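Local coordinates for protein enterochelin esterase (Salmonella enterica subsp. enterica serovar Typhimurium, PDB 3MGA) that probably hydrolyses the ester bonds of the siderophore ferric enterobactin, so that its iron can be released inside the bacterial cell, at residues Glu13-Glu23 against Arg33-Pro41; Leu128-Gln139 against Arg145-Glu153. All blocks are in the same frame, centred on the assembly; numbering follows the deposited sequence.

Contact 1. Residues Glu13-Glu23 against Arg33-Pro41; sequences EAWWRTKTGPE and RVTFWWRDP
Trp37, Arg39 and Trp16 carry the join between the short helix 13-17 with its trailing loop and the strand 33-39. Arg39 is stretched out along Trp16: its CD sits over the five-membered ring, 3.5 Å from the centroid, and its guanidinium lies flat on the indole with the planes 13° apart. The chain of Arg39 is extended to NE, with CG anti to the backbone N (chi1 -176°), which lays the guanidinium over the pyrrole end of the indole, where Glu13 OE1 takes Arg39 NH2 at 3.1 Å in the guanidinium plane; NH1 adds a weak bond to the same oxygen. Asp79 receives both Trp16 NE1 and Arg39 NE. The opposite face of Trp16 is covered by Trp15, which turns its edge to the face of Trp37 in a T-shaped pair, centroids 5.2 Å apart. On that same face of Trp37 lies aliphatic Lys19 CG, a CH-pi contact, while Trp37 NE1 reaches Glu23 OE1 at 3.1 Å from above the carboxylate plane. Glu23 and Thr35 form an antiparallel hydrogen-bonded pair, which joins edge strand 23-26 to strand 32-39 in a four-stranded sheet. Glu13 and Asp79 thus hold the Arg39 guanidinium flat on Trp16 and probably balance its charge.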
loop_
_atom_site.group_PDB
_atom_site.type_symbol
_atom_site.label_atom_id
_atom_site.label_comp_id
_atom_site.label_asym_id
_atom_site.label_seq_id
_atom_site.Cartn_x
_atom_site.Cartn_y
_atom_site.Cartn_z
ATOM N N GLU A 13 8.124 31.698 -18.505
ATOM C CA GLU A 13 8.905 31.387 -17.308
ATOM C C GLU A 13 8.144 31.799 -16.052
ATOM O O GLU A 13 8.069 31.038 -15.088
ATOM C CB GLU A 13 10.268 32.091 -17.353
ATOM C CG GLU A 13 11.168 31.805 -16.149
ATOM C CD GLU A 13 11.522 30.332 -16.005
ATOM O OE1 GLU A 13 11.603 29.631 -17.038
ATOM O OE2 GLU A 13 11.741 29.881 -14.859
ATOM N N ALA A 14 7.581 33.006 -16.076
ATOM C CA ALA A 14 6.813 33.537 -14.948
ATOM C C ALA A 14 5.535 32.730 -14.698
ATOM O O ALA A 14 5.041 32.666 -13.571
ATOM C CB ALA A 14 6.473 35.004 -15.189
ATOM N N TRP A 15 4.999 32.125 -15.754
ATOM C CA TRP A 15 3.791 31.318 -15.648
ATOM C C TRP A 15 4.095 29.990 -14.951
ATOM O O TRP A 15 3.293 29.515 -14.146
ATOM C CB TRP A 15 3.185 31.082 -17.030
ATOM C CG TRP A 15 1.905 30.325 -17.003
ATOM C CD1 TRP A 15 0.653 30.839 -16.831
ATOM C CD2 TRP A 15 1.743 28.915 -17.169
ATOM N NE1 TRP A 15 -0.281 29.833 -16.874
ATOM C CE2 TRP A 15 0.363 28.640 -17.080
ATOM C CE3 TRP A 15 2.632 27.852 -17.378
ATOM C CZ2 TRP A 15 -0.152 27.346 -17.193
ATOM C CZ3 TRP A 15 2.120 26.567 -17.493
ATOM C CH2 TRP A 15 0.742 26.326 -17.400
ATOM N N TRP A 16 5.246 29.391 -15.263
ATOM C CA TRP A 16 5.647 28.131 -14.620
ATOM C C TRP A 16 5.934 28.300 -13.124
ATOM O O TRP A 16 5.795 27.349 -12.350
ATOM C CB TRP A 16 6.851 27.490 -15.320
ATOM C CG TRP A 16 6.508 26.817 -16.611
ATOM C CD1 TRP A 16 6.852 27.213 -17.868
ATOM C CD2 TRP A 16 5.720 25.632 -16.767
ATOM N NE1 TRP A 16 6.349 26.335 -18.797
ATOM C CE2 TRP A 16 5.643 25.359 -18.145
ATOM C CE3 TRP A 16 5.079 24.769 -15.870
ATOM C CZ2 TRP A 16 4.950 24.258 -18.653
ATOM C CZ3 TRP A 16 4.387 23.677 -16.374
ATOM C CH2 TRP A 16 4.328 23.433 -17.752
ATOM N N ARG A 17 6.334 29.511 -12.732
ATOM C CA ARG A 17 6.625 29.840 -11.332
ATOM C C ARG A 17 5.404 29.673 -10.427
ATOM O O ARG A 17 5.546 29.363 -9.245
ATOM C CB ARG A 17 7.137 31.280 -11.236
ATOM C CG ARG A 17 8.524 31.499 -11.823
ATOM C CD ARG A 17 9.633 31.109 -10.850
ATOM N NE ARG A 17 9.688 32.030 -9.707
ATOM C CZ ARG A 17 10.615 32.006 -8.749
ATOM N NH1 ARG A 17 11.596 31.108 -8.770
ATOM N NH2 ARG A 17 10.565 32.895 -7.761
ATOM N N THR A 18 4.212 29.887 -10.983
ATOM C CA THR A 18 2.958 29.762 -10.223
ATOM C C THR A 18 2.519 28.306 -10.039
ATOM O O THR A 18 1.661 28.008 -9.200
ATOM C CB THR A 18 1.807 30.540 -10.905
ATOM O OG1 THR A 18 1.541 29.986 -12.202
ATOM C CG2 THR A 18 2.159 32.025 -11.034
ATOM N N LYS A 19 3.097 27.405 -10.828
ATOM C CA LYS A 19 2.764 25.984 -10.744
ATOM C C LYS A 19 3.634 25.224 -9.740
ATOM O O LYS A 19 4.865 25.195 -9.849
ATOM C CB LYS A 19 2.787 25.332 -12.135
ATOM C CG LYS A 19 1.463 25.475 -12.909
ATOM C CD LYS A 19 0.905 26.894 -12.937
ATOM C CE LYS A 19 -0.490 26.920 -13.555
ATOM N NZ LYS A 19 -1.116 28.273 -13.484
ATOM N N THR A 20 2.951 24.633 -8.758
ATOM C CA THR A 20 3.550 23.856 -7.678
ATOM C C THR A 20 3.141 22.383 -7.759
ATOM O O THR A 20 3.471 21.595 -6.877
ATOM C CB THR A 20 3.066 24.398 -6.315
ATOM O OG1 THR A 20 3.489 25.757 -6.170
ATOM C CG2 THR A 20 3.616 23.570 -5.150
ATOM N N GLY A 21 2.419 22.024 -8.818
ATOM C CA GLY A 21 1.948 20.662 -9.011
ATOM C C GLY A 21 0.522 20.682 -9.516
ATOM O O GLY A 21 0.077 21.675 -10.087
ATOM N N PRO A 22 -0.204 19.574 -9.329
ATOM C CA PRO A 22 -1.595 19.516 -9.763
ATOM C C PRO A 22 -2.485 20.555 -9.076
ATOM O O PRO A 22 -2.284 20.874 -7.900
ATOM C CB PRO A 22 -2.023 18.104 -9.356
ATOM C CG PRO A 22 -0.764 17.322 -9.358
ATOM C CD PRO A 22 0.283 18.264 -8.868
ATOM N N GLU A 23 -3.454 21.076 -9.823
ATOM C CA GLU A 23 -4.402 22.067 -9.311
ATOM C C GLU A 23 -5.805 21.476 -9.318
ATOM O O GLU A 23 -6.134 20.661 -10.171
ATOM C CB GLU A 23 -4.360 23.328 -10.166
ATOM C CG GLU A 23 -3.039 24.077 -10.098
ATOM C CD GLU A 23 -2.977 25.231 -11.079
ATOM O OE1 GLU A 23 -3.483 25.070 -12.210
ATOM O OE2 GLU A 23 -2.403 26.287 -10.733
ATOM N N ARG A 33 -12.283 18.915 -10.299
ATOM C CA ARG A 33 -11.699 18.917 -11.639
ATOM C C ARG A 33 -10.214 19.173 -11.357
ATOM O O ARG A 33 -9.827 20.289 -11.011
ATOM C CB ARG A 33 -12.282 20.039 -12.513
ATOM C CG ARG A 33 -11.568 20.236 -13.869
ATOM C CD ARG A 33 -12.082 19.406 -15.083
ATOM N NE ARG A 33 -12.492 18.023 -14.816
ATOM C CZ ARG A 33 -12.660 17.090 -15.759
ATOM N NH1 ARG A 33 -13.055 15.867 -15.425
ATOM N NH2 ARG A 33 -12.413 17.358 -17.032
ATOM N N VAL A 34 -9.392 18.139 -11.487
ATOM C CA VAL A 34 -7.965 18.254 -11.206
ATOM C C VAL A 34 -7.138 18.318 -12.493
ATOM O O VAL A 34 -7.297 17.483 -13.378
ATOM C CB VAL A 34 -7.487 17.074 -10.343
ATOM C CG1 VAL A 34 -6.016 17.231 -9.992
ATOM C CG2 VAL A 34 -8.331 16.974 -9.073
ATOM N N THR A 35 -6.251 19.309 -12.579
ATOM C CA THR A 35 -5.407 19.500 -13.748
ATOM C C THR A 35 -3.943 19.233 -13.435
ATOM O O THR A 35 -3.402 19.741 -12.453
ATOM C CB THR A 35 -5.527 20.944 -14.292
ATOM O OG1 THR A 35 -6.881 21.196 -14.678
ATOM C CG2 THR A 35 -4.623 21.152 -15.492
ATOM N N PHE A 36 -3.312 18.439 -14.296
ATOM C CA PHE A 36 -1.908 18.088 -14.171
ATOM C C PHE A 36 -1.104 18.857 -15.200
ATOM O O PHE A 36 -1.583 19.102 -16.310
ATOM C CB PHE A 36 -1.722 16.591 -14.396
ATOM C CG PHE A 36 -2.326 15.738 -13.320
ATOM C CD1 PHE A 36 -1.519 15.114 -12.377
ATOM C CD2 PHE A 36 -3.691 15.572 -13.237
ATOM C CE1 PHE A 36 -2.074 14.319 -11.381
ATOM C CE2 PHE A 36 -4.252 14.789 -12.240
ATOM C CZ PHE A 36 -3.441 14.162 -11.310
ATOM N N TRP A 37 0.112 19.248 -14.828
ATOM C CA TRP A 37 0.991 19.977 -15.726
ATOM C C TRP A 37 2.373 19.329 -15.790
ATOM O O TRP A 37 2.915 18.888 -14.775
ATOM C CB TRP A 37 1.183 21.418 -15.259
ATOM C CG TRP A 37 -0.065 22.187 -14.977
ATOM C CD1 TRP A 37 -0.621 22.413 -13.751
ATOM C CD2 TRP A 37 -0.903 22.850 -15.927
ATOM N NE1 TRP A 37 -1.757 23.173 -13.878
ATOM C CE2 TRP A 37 -1.954 23.456 -15.204
ATOM C CE3 TRP A 37 -0.870 22.991 -17.322
ATOM C CZ2 TRP A 37 -2.966 24.192 -15.829
ATOM C CZ3 TRP A 37 -1.878 23.725 -17.942
ATOM C CH2 TRP A 37 -2.910 24.315 -17.194
ATOM N N TRP A 38 2.923 19.271 -16.998
ATOM C CA TRP A 38 4.264 18.756 -17.231
ATOM C C TRP A 38 4.908 19.692 -18.236
ATOM O O TRP A 38 4.324 19.985 -19.279
ATOM C CB TRP A 38 4.267 17.313 -17.751
ATOM C CG TRP A 38 5.671 16.782 -17.994
ATOM C CD1 TRP A 38 6.576 16.385 -17.045
ATOM C CD2 TRP A 38 6.314 16.586 -19.265
ATOM N NE1 TRP A 38 7.745 15.965 -17.649
ATOM C CE2 TRP A 38 7.609 16.077 -19.008
ATOM C CE3 TRP A 38 5.923 16.798 -20.594
ATOM C CZ2 TRP A 38 8.508 15.771 -20.028
ATOM C CZ3 TRP A 38 6.822 16.496 -21.610
ATOM C CH2 TRP A 38 8.099 15.990 -21.320
ATOM N N ARG A 39 6.097 20.179 -17.896
ATOM C CA ARG A 39 6.844 21.089 -18.750
ATOM C C ARG A 39 7.837 20.284 -19.575
ATOM O O ARG A 39 8.716 19.619 -19.024
ATOM C CB ARG A 39 7.594 22.119 -17.903
ATOM C CG ARG A 39 8.320 23.182 -18.719
ATOM C CD ARG A 39 8.997 24.204 -17.821
ATOM N NE ARG A 39 9.502 25.348 -18.574
ATOM C CZ ARG A 39 10.147 26.384 -18.037
ATOM N NH1 ARG A 39 10.389 26.435 -16.727
ATOM N NH2 ARG A 39 10.557 27.376 -18.815
ATOM N N ASP A 40 7.693 20.337 -20.895
ATOM C CA ASP A 40 8.590 19.613 -21.783
ATOM C C ASP A 40 9.936 20.330 -21.782
ATOM O O ASP A 40 10.001 21.514 -22.101
ATOM C CB ASP A 40 7.999 19.548 -23.198
ATOM C CG ASP A 40 8.768 18.613 -24.119
ATOM O OD1 ASP A 40 9.991 18.440 -23.936
ATOM O OD2 ASP A 40 8.144 18.058 -25.046
ATOM N N PRO A 41 11.016 19.624 -21.400
ATOM C CA PRO A 41 12.316 20.285 -21.384
ATOM C C PRO A 41 12.929 20.486 -22.771
ATOM O O PRO A 41 13.879 21.254 -22.899
ATOM C CB PRO A 41 13.201 19.343 -20.545
ATOM C CG PRO A 41 12.369 18.178 -20.174
ATOM C CD PRO A 41 11.101 18.222 -20.956
#

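Contact 2. Residues Leu128-Gln139 against Arg145-Glu153; sequences LPQAIADPLNSQ and RGHAVSALE
From Ala131 to Ala133 the loop 128-139 runs beside the start of strand 148-153, then folds through a type I turn, Asp134 to Asn137, and returns at Gln139, whose O accepts Ala151 N at 3.0 Å. Gln139 leads into edge strand 140-142, which pairs antiparallel with 148-153 in a four-stranded sheet, consistent with the immunoglobulin-like beta sandwich of the E-set clan. At the beginning, His147 turns its ring so that Ala131 CB rests over one face; chi1 of 62° sets CG between the backbone N and the carbonyl carbon, while Leu128 CD2 approaches His147 CE1 at 4.2 Å. Next come the CB methyls of Ala133 and Ala148, 3.9 Å apart. Ser150 OG then takes Asp134 N in a short and nearly straight bond, 2.7 Å and 174°, and is also hydrogen-bonded to Ser140 OG. Two Asx turns shape the return: Asp134 OD1 accepts Leu136 N, and Asn137 OD1 accepts Gln139 N from above its amide plane. Asp134 has a further partner in Tyr95, whose OH bonds OD2. With its oxygen committed to the turn, Asn137 spends its nitrogen across the contact: ND2 meets Ala151 O at 2.7 Å, the carbonyl oxygen lying close to the amide plane.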
loop_
_atom_site.group_PDB
_atom_site.type_symbol
_atom_site.label_atom_id
_atom_site.label_comp_id
_atom_site.label_asym_id
_atom_site.label_seq_id
_atom_site.Cartn_x
_atom_site.Cartn_y
_atom_site.Cartn_z
ATOM N N LEU A 128 6.211 1.971 -18.001
ATOM C CA LEU A 128 6.540 2.304 -16.590
ATOM C C LEU A 128 8.029 2.401 -16.233
ATOM O O LEU A 128 8.392 3.196 -15.370
ATOM C CB LEU A 128 5.821 1.364 -15.611
ATOM C CG LEU A 128 4.302 1.565 -15.489
ATOM C CD1 LEU A 128 3.686 0.515 -14.583
ATOM C CD2 LEU A 128 3.972 2.960 -14.975
ATOM N N PRO A 129 8.900 1.594 -16.867
ATOM C CA PRO A 129 10.306 1.799 -16.512
ATOM C C PRO A 129 10.796 3.219 -16.856
ATOM O O PRO A 129 11.775 3.690 -16.269
ATOM C CB PRO A 129 11.040 0.747 -17.352
ATOM C CG PRO A 129 10.042 -0.344 -17.534
ATOM C CD PRO A 129 8.696 0.348 -17.628
ATOM N N GLN A 130 10.115 3.879 -17.797
ATOM C CA GLN A 130 10.454 5.237 -18.220
ATOM C C GLN A 130 9.701 6.297 -17.402
ATOM O O GLN A 130 9.913 7.502 -17.590
ATOM C CB GLN A 130 10.117 5.424 -19.707
ATOM C CG GLN A 130 10.870 4.489 -20.664
ATOM C CD GLN A 130 10.496 4.702 -22.137
ATOM O OE1 GLN A 130 9.468 5.302 -22.456
ATOM N NE2 GLN A 130 11.331 4.196 -23.034
ATOM N N ALA A 131 8.824 5.847 -16.506
ATOM C CA ALA A 131 8.028 6.740 -15.667
ATOM C C ALA A 131 8.866 7.571 -14.703
ATOM O O ALA A 131 9.917 7.135 -14.248
ATOM C CB ALA A 131 6.992 5.943 -14.892
ATOM N N ILE A 132 8.379 8.774 -14.399
ATOM C CA ILE A 132 9.062 9.694 -13.500
ATOM C C ILE A 132 8.070 10.381 -12.563
ATOM O O ILE A 132 6.871 10.455 -12.850
ATOM C CB ILE A 132 9.811 10.800 -14.285
ATOM C CG1 ILE A 132 8.820 11.676 -15.070
ATOM C CG2 ILE A 132 10.855 10.192 -15.226
ATOM C CD1 ILE A 132 9.483 12.754 -15.914
ATOM N N ALA A 133 8.582 10.880 -11.442
ATOM C CA ALA A 133 7.777 11.614 -10.483
ATOM C C ALA A 133 7.416 12.946 -11.122
ATOM O O ALA A 133 7.817 13.225 -12.243
ATOM C CB ALA A 133 8.549 11.848 -9.213
ATOM N N ASP A 134 6.654 13.763 -10.407
ATOM C CA ASP A 134 6.254 15.074 -10.905
ATOM C C ASP A 134 7.308 16.081 -10.430
ATOM O O ASP A 134 7.432 16.320 -9.239
ATOM C CB ASP A 134 4.856 15.408 -10.379
ATOM C CG ASP A 134 4.310 16.724 -10.917
ATOM O OD1 ASP A 134 5.062 17.504 -11.519
ATOM O OD2 ASP A 134 3.111 16.981 -10.716
ATOM N N PRO A 135 8.073 16.680 -11.367
ATOM C CA PRO A 135 9.133 17.626 -10.972
ATOM C C PRO A 135 8.628 18.911 -10.288
ATOM O O PRO A 135 9.419 19.661 -9.719
ATOM C CB PRO A 135 9.835 17.942 -12.295
ATOM C CG PRO A 135 8.830 17.676 -13.341
ATOM C CD PRO A 135 7.936 16.590 -12.833
ATOM N N LEU A 136 7.325 19.153 -10.346
ATOM C CA LEU A 136 6.729 20.315 -9.708
ATOM C C LEU A 136 6.357 19.994 -8.252
ATOM O O LEU A 136 6.207 20.897 -7.434
ATOM C CB LEU A 136 5.459 20.735 -10.457
ATOM C CG LEU A 136 5.521 21.130 -11.939
ATOM C CD1 LEU A 136 6.115 20.045 -12.814
ATOM C CD2 LEU A 136 4.117 21.463 -12.423
ATOM N N ASN A 137 6.226 18.703 -7.940
ATOM C CA ASN A 137 5.801 18.238 -6.613
ATOM C C ASN A 137 6.922 17.582 -5.802
ATOM O O ASN A 137 7.367 16.473 -6.116
ATOM C CB ASN A 137 4.637 17.251 -6.799
ATOM C CG ASN A 137 4.037 16.776 -5.487
ATOM O OD1 ASN A 137 4.386 17.261 -4.410
ATOM N ND2 ASN A 137 3.113 15.824 -5.581
ATOM N N SER A 138 7.338 18.260 -4.732
ATOM C CA SER A 138 8.415 17.777 -3.856
ATOM C C SER A 138 8.025 16.589 -2.964
ATOM O O SER A 138 8.863 16.051 -2.243
ATOM C CB SER A 138 8.903 18.921 -2.960
ATOM O OG SER A 138 7.850 19.396 -2.134
ATOM N N GLN A 139 6.758 16.195 -2.992
ATOM C CA GLN A 139 6.297 15.077 -2.180
ATOM C C GLN A 139 6.343 13.816 -3.026
ATOM O O GLN A 139 5.314 13.271 -3.441
ATOM C CB GLN A 139 4.914 15.375 -1.622
ATOM C CG GLN A 139 4.930 16.619 -0.738
ATOM C CD GLN A 139 3.568 17.008 -0.225
ATOM O OE1 GLN A 139 2.563 16.350 -0.510
ATOM N NE2 GLN A 139 3.522 18.096 0.540
ATOM N N ARG A 145 8.264 -0.358 -7.077
ATOM C CA ARG A 145 8.106 -1.136 -8.307
ATOM C C ARG A 145 9.206 -0.852 -9.337
ATOM O O ARG A 145 9.243 -1.494 -10.390
ATOM C CB ARG A 145 6.748 -0.836 -8.939
ATOM C CG ARG A 145 5.521 -1.292 -8.142
ATOM C CD ARG A 145 5.298 -2.810 -8.221
ATOM N NE ARG A 145 3.921 -3.159 -7.853
ATOM C CZ ARG A 145 3.370 -4.366 -8.003
ATOM N NH1 ARG A 145 4.067 -5.374 -8.520
ATOM N NH2 ARG A 145 2.105 -4.564 -7.643
ATOM N N GLY A 146 10.077 0.119 -9.058
ATOM C CA GLY A 146 11.183 0.449 -9.974
ATOM C C GLY A 146 11.206 1.855 -10.563
ATOM O O GLY A 146 12.014 2.141 -11.446
ATOM N N HIS A 147 10.325 2.732 -10.090
ATOM C CA HIS A 147 10.280 4.115 -10.569
ATOM C C HIS A 147 9.814 5.048 -9.449
ATOM O O HIS A 147 9.230 4.606 -8.461
ATOM C CB HIS A 147 9.342 4.248 -11.774
ATOM C CG HIS A 147 7.912 3.907 -11.474
ATOM N ND1 HIS A 147 7.353 2.686 -11.788
ATOM C CD2 HIS A 147 6.931 4.626 -10.878
ATOM C CE1 HIS A 147 6.088 2.671 -11.407
ATOM N NE2 HIS A 147 5.807 3.836 -10.848
ATOM N N ALA A 148 10.090 6.338 -9.611
ATOM C CA ALA A 148 9.677 7.336 -8.635
ATOM C C ALA A 148 8.209 7.713 -8.875
ATOM O O ALA A 148 7.708 7.623 -9.995
ATOM C CB ALA A 148 10.571 8.570 -8.726
ATOM N N VAL A 149 7.531 8.123 -7.811
ATOM C CA VAL A 149 6.127 8.517 -7.876
ATOM C C VAL A 149 5.916 9.799 -7.092
ATOM O O VAL A 149 6.816 10.251 -6.391
ATOM C CB VAL A 149 5.210 7.432 -7.282
ATOM C CG1 VAL A 149 5.185 6.214 -8.181
ATOM C CG2 VAL A 149 5.666 7.076 -5.856
ATOM N N SER A 150 4.722 10.373 -7.208
ATOM C CA SER A 150 4.386 11.610 -6.505
ATOM C C SER A 150 3.043 11.488 -5.795
ATOM O O SER A 150 2.221 10.667 -6.158
ATOM C CB SER A 150 4.412 12.779 -7.475
ATOM O OG SER A 150 5.706 12.882 -8.052
ATOM N N ALA A 151 2.840 12.311 -4.772
ATOM C CA ALA A 151 1.632 12.262 -3.963
ATOM C C ALA A 151 0.630 13.376 -4.260
ATOM O O ALA A 151 0.992 14.555 -4.392
ATOM C CB ALA A 151 2.006 12.293 -2.495
ATOM N N LEU A 152 -0.638 12.975 -4.333
ATOM C CA LEU A 152 -1.749 13.884 -4.570
ATOM C C LEU A 152 -2.846 13.553 -3.577
ATOM O O LEU A 152 -3.193 12.381 -3.392
ATOM C CB LEU A 152 -2.279 13.742 -6.000
ATOM C CG LEU A 152 -3.407 14.707 -6.389
ATOM C CD1 LEU A 152 -3.060 16.147 -6.040
ATOM C CD2 LEU A 152 -3.737 14.572 -7.878
ATOM N N GLU A 153 -3.388 14.579 -2.937
ATOM C CA GLU A 153 -4.449 14.390 -1.958
ATOM C C GLU A 153 -5.524 15.457 -2.096
ATOM O O GLU A 153 -5.219 16.636 -2.153
ATOM C CB GLU A 153 -3.883 14.485 -0.545
ATOM C CG GLU A 153 -2.709 13.581 -0.251
ATOM C CD GLU A 153 -2.349 13.575 1.232
ATOM O OE1 GLU A 153 -1.489 12.769 1.633
ATOM O OE2 GLU A 153 -2.947 14.360 1.996
#

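Both contacts are partly buried and belong to the N-terminal domain, but they serve different sheets: contact 1 packs a helix and loop on strand 32-39, contact 2 a loop on strand 148-153. Contact 1 lies farther out, about 27 Å from the chain centre to its own centre against about 15 Å, and relies on indoles and charged side chains. Contact 2 uses small residues and neutral hydrogen bonds that fix a turn. They meet where the two sheets face each other: Phe36 CZ touches Leu152 CD2 at 3.5 Å, Pro22 packs on Asp134, and Leu136 reaches Gly21 and Trp37. Contact 1 also includes a two-bond strand pairing, whereas a single backbone-to-backbone bond spans contact 2.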